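Local coordinates for histidine triad (HIT) protein (Clostridium difficile, PDB 4EGU) that binds guanosine-5'-monophosphate and a zinc ion and probably acts as a nucleotide hydrolase or transferase, at residues V86-G91 with L101-L106; D25-F30 with I41-K46. One frame throughout, in Å; residues are numbered along the deposited sequence. Where two conformers were deposited one is given.

Contact 1: V86-G91 with L101-L106; sequences VINNCG and LHYHIL. With 5GP (guanosine-5'-monophosphate), chain C.
Three N-H groups from the two segments, on N89, H102 and H104, converge on a single phosphate oxygen, O3P of the bound guanosine-5'-monophosphate. The bond from H102 NE2 is the shortest, 2.6 Å and nearly straight at 176°; H104 NE2 and N89 ND2 each stand 3.0 Å from the same O3P. The oxygen lies at the edge of both imidazoles, near their planes, while the N89 amide is turned 49° from the H104 ring. H102 reaches the phosphate with CG between its backbone N and carbonyl carbon (chi1 59°), and H100 O holds its ND1; H104 ND1 is hydrogen-bonded to H40 NE2.

Behind this site, strands 86-90 and 103-106 run antiparallel, with I87 and H104 exchanging two backbone hydrogen bonds. Beyond N88 and Y103 the backbones part, and the N88 side chain and a water fill in: N88 ND2 makes a bent hydrogen bond to H102 O, 2.9 Å long and from above the carbonyl plane, and the water takes the N-H of N89 and gives a hydrogen to that same H102 O. N88 CB sits over one face of the Y103 ring, toward the rim and 4.0 Å from the centroid, while V86 CG1 meets that ring at its edge. Strand 86-90 also pairs with a strand of the second subunit, whose R85 binds N89 OD1.

The short bond to O3P holds the H102 ring beside the phosphate, consistent with the predicted role of H102 as the nucleotidylated residue of the histidine triad motif, and the three N-H donors probably draw negative charge onto O3P.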
loop_
_atom_site.group_PDB
_atom_site.type_symbol
_atom_site.label_atom_id
_atom_site.label_comp_id
_atom_site.label_asym_id
_atom_site.label_seq_id
_atom_site.Cartn_x
_atom_site.Cartn_y
_atom_site.Cartn_z
ATOM N N VAL A 86 1.082 -5.547 0.869
ATOM C CA VAL A 86 0.638 -4.387 1.645
ATOM C C VAL A 86 -0.610 -3.820 0.955
ATOM O O VAL A 86 -0.592 -3.581 -0.246
ATOM C CB VAL A 86 1.738 -3.335 1.697
ATOM C CG1 VAL A 86 1.272 -2.070 2.415
ATOM C CG2 VAL A 86 3.004 -3.897 2.329
ATOM N N ILE A 87 -1.676 -3.607 1.718
ATOM C CA ILE A 87 -2.942 -3.131 1.178
ATOM C C ILE A 87 -3.475 -1.969 2.023
ATOM O O ILE A 87 -3.544 -2.051 3.254
ATOM C CB ILE A 87 -4.004 -4.244 1.127
ATOM C CG1 ILE A 87 -3.475 -5.498 0.423
ATOM C CG2 ILE A 87 -5.261 -3.707 0.421
ATOM C CD1 ILE A 87 -3.061 -6.574 1.388
ATOM N N ASN A 88 -3.904 -0.911 1.333
ATOM C CA ASN A 88 -4.733 0.126 1.933
ATOM C C ASN A 88 -6.062 0.178 1.189
ATOM O O ASN A 88 -6.087 0.247 -0.042
ATOM C CB ASN A 88 -4.073 1.513 1.885
ATOM C CG ASN A 88 -4.959 2.565 2.523
ATOM O OD1 ASN A 88 -5.705 3.266 1.841
ATOM N ND2 ASN A 88 -4.909 2.660 3.828
ATOM N N ASN A 89 -7.141 0.161 1.948
ATOM C CA ASN A 89 -8.492 0.297 1.434
ATOM C C ASN A 89 -9.010 1.689 1.783
ATOM O O ASN A 89 -9.076 2.055 2.952
ATOM C CB ASN A 89 -9.387 -0.751 2.100
ATOM C CG ASN A 89 -8.998 -2.167 1.764
ATOM O OD1 ASN A 89 -8.474 -2.456 0.691
ATOM N ND2 ASN A 89 -9.236 -3.070 2.696
ATOM N N CYS A 90 -9.382 2.455 0.759
ATOM C CA CYS A 90 -9.796 3.835 0.953
ATOM C C CYS A 90 -11.235 4.036 0.495
ATOM O O CYS A 90 -11.547 3.956 -0.681
ATOM C CB CYS A 90 -8.866 4.776 0.186
ATOM S SG CYS A 90 -9.207 6.532 0.529
ATOM N N GLY A 91 -12.122 4.295 1.440
ATOM C CA GLY A 91 -13.498 4.547 1.100
ATOM C C GLY A 91 -14.291 3.318 0.731
ATOM O O GLY A 91 -13.817 2.182 0.768
ATOM N N LEU A 101 -7.076 5.308 9.339
ATOM C CA LEU A 101 -5.992 4.883 8.452
ATOM C C LEU A 101 -5.324 3.614 8.953
ATOM O O LEU A 101 -4.831 3.534 10.085
ATOM C CB LEU A 101 -4.911 5.951 8.323
ATOM C CG LEU A 101 -3.854 5.672 7.247
ATOM C CD1 LEU A 101 -4.431 5.898 5.840
ATOM C CD2 LEU A 101 -2.630 6.492 7.479
ATOM N N HIS A 102 -5.214 2.636 8.078
ATOM C CA HIS A 102 -4.541 1.391 8.410
ATOM C C HIS A 102 -4.030 0.730 7.160
ATOM O O HIS A 102 -4.644 0.825 6.100
ATOM C CB HIS A 102 -5.532 0.413 9.144
ATOM C CG HIS A 102 -6.760 0.056 8.353
ATOM N ND1 HIS A 102 -7.866 0.861 8.370
ATOM C CD2 HIS A 102 -7.072 -0.998 7.553
ATOM C CE1 HIS A 102 -8.812 0.338 7.603
ATOM N NE2 HIS A 102 -8.358 -0.797 7.104
ATOM N N TYR A 103 -2.931 0.014 7.312
ATOM C CA TYR A 103 -2.383 -0.819 6.273
ATOM C C TYR A 103 -2.443 -2.263 6.722
ATOM O O TYR A 103 -2.093 -2.588 7.845
ATOM C CB TYR A 103 -0.929 -0.419 5.954
ATOM C CG TYR A 103 -0.872 0.842 5.135
ATOM C CD1 TYR A 103 -1.175 2.081 5.663
ATOM C CD2 TYR A 103 -0.598 0.778 3.781
ATOM C CE1 TYR A 103 -1.169 3.227 4.853
ATOM C CE2 TYR A 103 -0.582 1.915 2.968
ATOM C CZ TYR A 103 -0.872 3.125 3.513
ATOM O OH TYR A 103 -0.901 4.250 2.736
ATOM N N HIS A 104 -2.872 -3.126 5.816
ATOM C CA HIS A 104 -2.815 -4.567 6.014
ATOM C C HIS A 104 -1.491 -5.099 5.491
ATOM O O HIS A 104 -1.097 -4.771 4.370
ATOM C CB HIS A 104 -3.913 -5.266 5.214
ATOM C CG HIS A 104 -5.312 -4.886 5.553
ATOM N ND1 HIS A 104 -6.105 -5.682 6.350
ATOM C CD2 HIS A 104 -6.088 -3.858 5.105
ATOM C CE1 HIS A 104 -7.297 -5.113 6.430
ATOM N NE2 HIS A 104 -7.317 -4.016 5.681
ATOM N N ILE A 105 -0.853 -5.971 6.280
ATOM C CA ILE A 105 0.253 -6.792 5.809
ATOM C C ILE A 105 -0.247 -8.232 5.773
ATOM O O ILE A 105 -0.713 -8.745 6.790
ATOM C CB ILE A 105 1.480 -6.773 6.741
ATOM C CG1 ILE A 105 1.902 -5.386 7.214
ATOM C CG2 ILE A 105 2.649 -7.479 6.051
ATOM C CD1 ILE A 105 2.974 -5.458 8.323
ATOM N N LEU A 106 -0.132 -8.866 4.605
ATOM C CA LEU A 106 -0.431 -10.298 4.453
ATOM C C LEU A 106 0.861 -11.023 4.139
ATOM O O LEU A 106 1.594 -10.616 3.237
ATOM C CB LEU A 106 -1.412 -10.545 3.316
ATOM C CG LEU A 106 -2.758 -9.820 3.440
ATOM C CD1 LEU A 106 -3.652 -10.212 2.262
ATOM C CD2 LEU A 106 -3.477 -10.052 4.738
HETATM P P 5GP C . -10.894 -2.816 6.386
HETATM O O1P 5GP C . -11.774 -3.797 5.643
HETATM O O2P 5GP C . -11.599 -1.646 7.013
HETATM O O3P 5GP C . -9.799 -2.353 5.521
HETATM O "O5'" 5GP C . -10.094 -3.613 7.476
HETATM C "C5'" 5GP C . -10.493 -3.573 8.826
HETATM C "C4'" 5GP C . -9.986 -4.778 9.532
HETATM O "O4'" 5GP C . -10.159 -4.590 10.939
HETATM C "C3'" 5GP C . -10.713 -6.075 9.171
HETATM O "O3'" 5GP C . -9.817 -6.967 8.502
HETATM C "C2'" 5GP C . -11.141 -6.654 10.542
HETATM O "O2'" 5GP C . -10.970 -8.050 10.691
HETATM C "C1'" 5GP C . -10.292 -5.845 11.533
HETATM N N9 5GP C . -10.905 -5.645 12.838
HETATM C C8 5GP C . -12.138 -5.141 13.037
HETATM N N7 5GP C . -12.385 -5.039 14.357
HETATM C C5 5GP C . -11.278 -5.471 14.996
HETATM C C6 5GP C . -10.965 -5.595 16.340
HETATM O O6 5GP C . -11.762 -5.293 17.280
HETATM N N1 5GP C . -9.733 -6.063 16.596
HETATM C C2 5GP C . -8.838 -6.406 15.633
HETATM N N2 5GP C . -7.643 -6.867 16.033
HETATM N N3 5GP C . -9.103 -6.315 14.321
HETATM C C4 5GP C . -10.334 -5.840 14.025
HETATM O O HOH W 1 -7.072 0.278 4.718
#

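Contact 2: D25-F30 with I41-K46; sequences DRVLAF and ILVVPK. With 5GP (guanosine-5'-monophosphate), chain C.
The hairpin of strands 27-31 and 39-45 supplies part of the nucleotide pocket, and F30 and L42, a hydrogen-bonded antiparallel pair, are among its residues there. L42 lays its CB over one face of the F30 ring, a CH-pi contact 4.2 Å from the centroid, and its CD1 comes to 3.6 Å from F30 CE2. The ring takes this position because F30 CG lies between its backbone N and carbonyl carbon (chi1 55°), which swings the phenyl group across toward the partner strand. V44 CG1 then meets F30 CE1 at 3.9 Å. The base amino group N2 of guanosine-5'-monophosphate approaches the ring in its plane, 3.6 Å from F30 CD2, while L42 CD1 lies by the ribose, 3.8 Å from O4'.

L28 pairs with V44 through two straight backbone bonds; F30 and L42 also exchange two, the one from F30 N more bent. K46 N donates a hydrogen bond to R26 O, from above the carbonyl plane. V27 and A29 face the other side of the sheet. There V27 CG1 and V43 CG1 touch at 3.6 Å, and the A29 methyl touches both I41 CG2 and V43 CG2. At the outer end the extended chain of K46 runs past the backbone of segment 25-30, its CD 3.6 Å from D25 O, and carries NZ to a salt bridge with E23 and a hydrogen bond with D24 O.

Helix 7-12 packs on the face of L28, F30, L42 and V44, with F8 edge-to-face against F30, and helix 61-77 covers V27 and V43 on the other. Strand 20-23 bonds to A29 along one side of the hairpin; strand 103-107 continues the sheet beyond I41 and V43.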
loop_
_atom_site.group_PDB
_atom_site.type_symbol
_atom_site.label_atom_id
_atom_site.label_comp_id
_atom_site.label_asym_id
_atom_site.label_seq_id
_atom_site.Cartn_x
_atom_site.Cartn_y
_atom_site.Cartn_z
ATOM N N ASP A 25 6.071 5.608 19.563
ATOM C CA ASP A 25 5.301 6.776 19.967
ATOM C C ASP A 25 4.222 7.195 18.983
ATOM O O ASP A 25 3.341 7.955 19.359
ATOM C CB ASP A 25 6.217 7.974 20.233
ATOM C CG ASP A 25 7.004 8.424 19.004
ATOM O OD1 ASP A 25 7.282 7.610 18.104
ATOM O OD2 ASP A 25 7.365 9.621 18.954
ATOM N N ARG A 26 4.272 6.706 17.747
ATOM C CA ARG A 26 3.470 7.181 16.601
ATOM C C ARG A 26 2.568 6.127 15.984
ATOM O O ARG A 26 1.594 6.485 15.338
ATOM C CB ARG A 26 4.375 7.648 15.445
ATOM C CG ARG A 26 5.053 8.985 15.637
ATOM C CD ARG A 26 5.915 9.342 14.425
ATOM N NE ARG A 26 5.122 9.841 13.305
ATOM C CZ ARG A 26 5.585 10.006 12.069
ATOM N NH1 ARG A 26 6.842 9.703 11.779
ATOM N NH2 ARG A 26 4.788 10.474 11.118
ATOM N N VAL A 27 2.972 4.858 16.051
ATOM C CA VAL A 27 2.373 3.775 15.280
ATOM C C VAL A 27 2.228 2.565 16.174
ATOM O O VAL A 27 3.067 2.291 17.034
ATOM C CB VAL A 27 3.260 3.444 14.040
ATOM C CG1 VAL A 27 2.882 2.108 13.419
ATOM C CG2 VAL A 27 3.163 4.556 12.988
ATOM N N LEU A 28 1.156 1.819 15.954
ATOM C CA LEU A 28 0.918 0.533 16.571
ATOM C C LEU A 28 0.607 -0.460 15.448
ATOM O O LEU A 28 -0.073 -0.135 14.490
ATOM C CB LEU A 28 -0.293 0.572 17.537
ATOM C CG LEU A 28 -0.745 -0.724 18.222
ATOM C CD1 LEU A 28 0.211 -1.144 19.319
ATOM C CD2 LEU A 28 -2.128 -0.523 18.781
ATOM N N ALA A 29 1.079 -1.687 15.593
ATOM C CA ALA A 29 0.664 -2.775 14.717
ATOM C C ALA A 29 0.145 -3.910 15.564
ATOM O O ALA A 29 0.685 -4.176 16.650
ATOM C CB ALA A 29 1.790 -3.266 13.816
ATOM N N PHE A 30 -0.892 -4.584 15.089
ATOM C CA PHE A 30 -1.547 -5.613 15.851
ATOM C C PHE A 30 -2.166 -6.627 14.896
ATOM O O PHE A 30 -2.422 -6.332 13.736
ATOM C CB PHE A 30 -2.594 -5.001 16.836
ATOM C CG PHE A 30 -3.631 -4.097 16.176
ATOM C CD1 PHE A 30 -3.373 -2.759 15.885
ATOM C CD2 PHE A 30 -4.866 -4.608 15.808
ATOM C CE1 PHE A 30 -4.328 -1.960 15.257
ATOM C CE2 PHE A 30 -5.825 -3.810 15.198
ATOM C CZ PHE A 30 -5.549 -2.491 14.914
ATOM N N ILE A 41 -1.531 -8.552 9.623
ATOM C CA ILE A 41 -1.173 -7.536 10.592
ATOM C C ILE A 41 -1.719 -6.194 10.124
ATOM O O ILE A 41 -1.620 -5.865 8.950
ATOM C CB ILE A 41 0.365 -7.493 10.743
ATOM C CG1 ILE A 41 0.880 -8.818 11.311
ATOM C CG2 ILE A 41 0.793 -6.317 11.610
ATOM C CD1 ILE A 41 2.370 -9.059 11.078
ATOM N N LEU A 42 -2.291 -5.438 11.053
ATOM C CA LEU A 42 -2.763 -4.082 10.788
ATOM C C LEU A 42 -1.745 -3.107 11.366
ATOM O O LEU A 42 -1.364 -3.222 12.525
ATOM C CB LEU A 42 -4.112 -3.849 11.455
ATOM C CG LEU A 42 -5.243 -4.647 10.848
ATOM C CD1 LEU A 42 -6.436 -4.750 11.779
ATOM C CD2 LEU A 42 -5.691 -3.957 9.565
ATOM N N VAL A 43 -1.337 -2.129 10.555
ATOM C CA VAL A 43 -0.410 -1.101 10.985
ATOM C C VAL A 43 -1.146 0.225 10.953
ATOM O O VAL A 43 -1.685 0.601 9.907
ATOM C CB VAL A 43 0.850 -1.033 10.086
ATOM C CG1 VAL A 43 1.858 -0.085 10.692
ATOM C CG2 VAL A 43 1.471 -2.418 9.917
ATOM N N VAL A 44 -1.227 0.917 12.090
ATOM C CA VAL A 44 -2.047 2.137 12.197
ATOM C C VAL A 44 -1.295 3.257 12.886
ATOM O O VAL A 44 -0.531 3.009 13.833
ATOM C CB VAL A 44 -3.372 1.961 12.951
ATOM C CG1 VAL A 44 -4.101 0.763 12.419
ATOM C CG2 VAL A 44 -3.157 1.837 14.470
ATOM N N PRO A 45 -1.523 4.499 12.442
ATOM C CA PRO A 45 -1.057 5.610 13.251
ATOM C C PRO A 45 -1.894 5.676 14.509
ATOM O O PRO A 45 -3.076 5.356 14.503
ATOM C CB PRO A 45 -1.328 6.836 12.367
ATOM C CG PRO A 45 -2.487 6.429 11.536
ATOM C CD PRO A 45 -2.389 4.960 11.343
ATOM N N LYS A 46 -1.295 6.143 15.585
ATOM C CA LYS A 46 -2.059 6.454 16.783
ATOM C C LYS A 46 -2.994 7.647 16.544
ATOM O O LYS A 46 -4.108 7.667 17.063
ATOM C CB LYS A 46 -1.114 6.693 17.962
ATOM C CG LYS A 46 -0.428 5.413 18.395
ATOM C CD LYS A 46 0.550 5.612 19.544
ATOM C CE LYS A 46 0.977 4.261 20.094
ATOM N NZ LYS A 46 1.917 4.394 21.218
HETATM P P 5GP C . -10.894 -2.816 6.386
HETATM O O1P 5GP C . -11.774 -3.797 5.643
HETATM O O2P 5GP C . -11.599 -1.646 7.013
HETATM O O3P 5GP C . -9.799 -2.353 5.521
HETATM O "O5'" 5GP C . -10.094 -3.613 7.476
HETATM C "C5'" 5GP C . -10.493 -3.573 8.826
HETATM C "C4'" 5GP C . -9.986 -4.778 9.532
HETATM O "O4'" 5GP C . -10.159 -4.590 10.939
HETATM C "C3'" 5GP C . -10.713 -6.075 9.171
HETATM O "O3'" 5GP C . -9.817 -6.967 8.502
HETATM C "C2'" 5GP C . -11.141 -6.654 10.542
HETATM O "O2'" 5GP C . -10.970 -8.050 10.691
HETATM C "C1'" 5GP C . -10.292 -5.845 11.533
HETATM N N9 5GP C . -10.905 -5.645 12.838
HETATM C C8 5GP C . -12.138 -5.141 13.037
HETATM N N7 5GP C . -12.385 -5.039 14.357
HETATM C C5 5GP C . -11.278 -5.471 14.996
HETATM C C6 5GP C . -10.965 -5.595 16.340
HETATM O O6 5GP C . -11.762 -5.293 17.280
HETATM N N1 5GP C . -9.733 -6.063 16.596
HETATM C C2 5GP C . -8.838 -6.406 15.633
HETATM N N2 5GP C . -7.643 -6.867 16.033
HETATM N N3 5GP C . -9.103 -6.315 14.321
HETATM C C4 5GP C . -10.334 -5.840 14.025
#

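Both contacts belong to one antiparallel sheet and join directly, since strand 103-107 of contact 1 lies beside strand 39-45 of contact 2, with I105 N close to I41 O and Y103 O close to V43 N. Their centres are 12 Å apart, and one nucleotide spans the two. Contact 1 meets its phosphate with polar N-H groups, whereas contact 2 lines base and ribose with hydrocarbon. Contact 1 is buried throughout and lies at the subunit interface. Contact 2 is mostly core too, but its open end, away from the hairpin turn, with D25, R26 and K46, reaches solvent, and the second subunit does not touch it. Helix 61-77 packs on both.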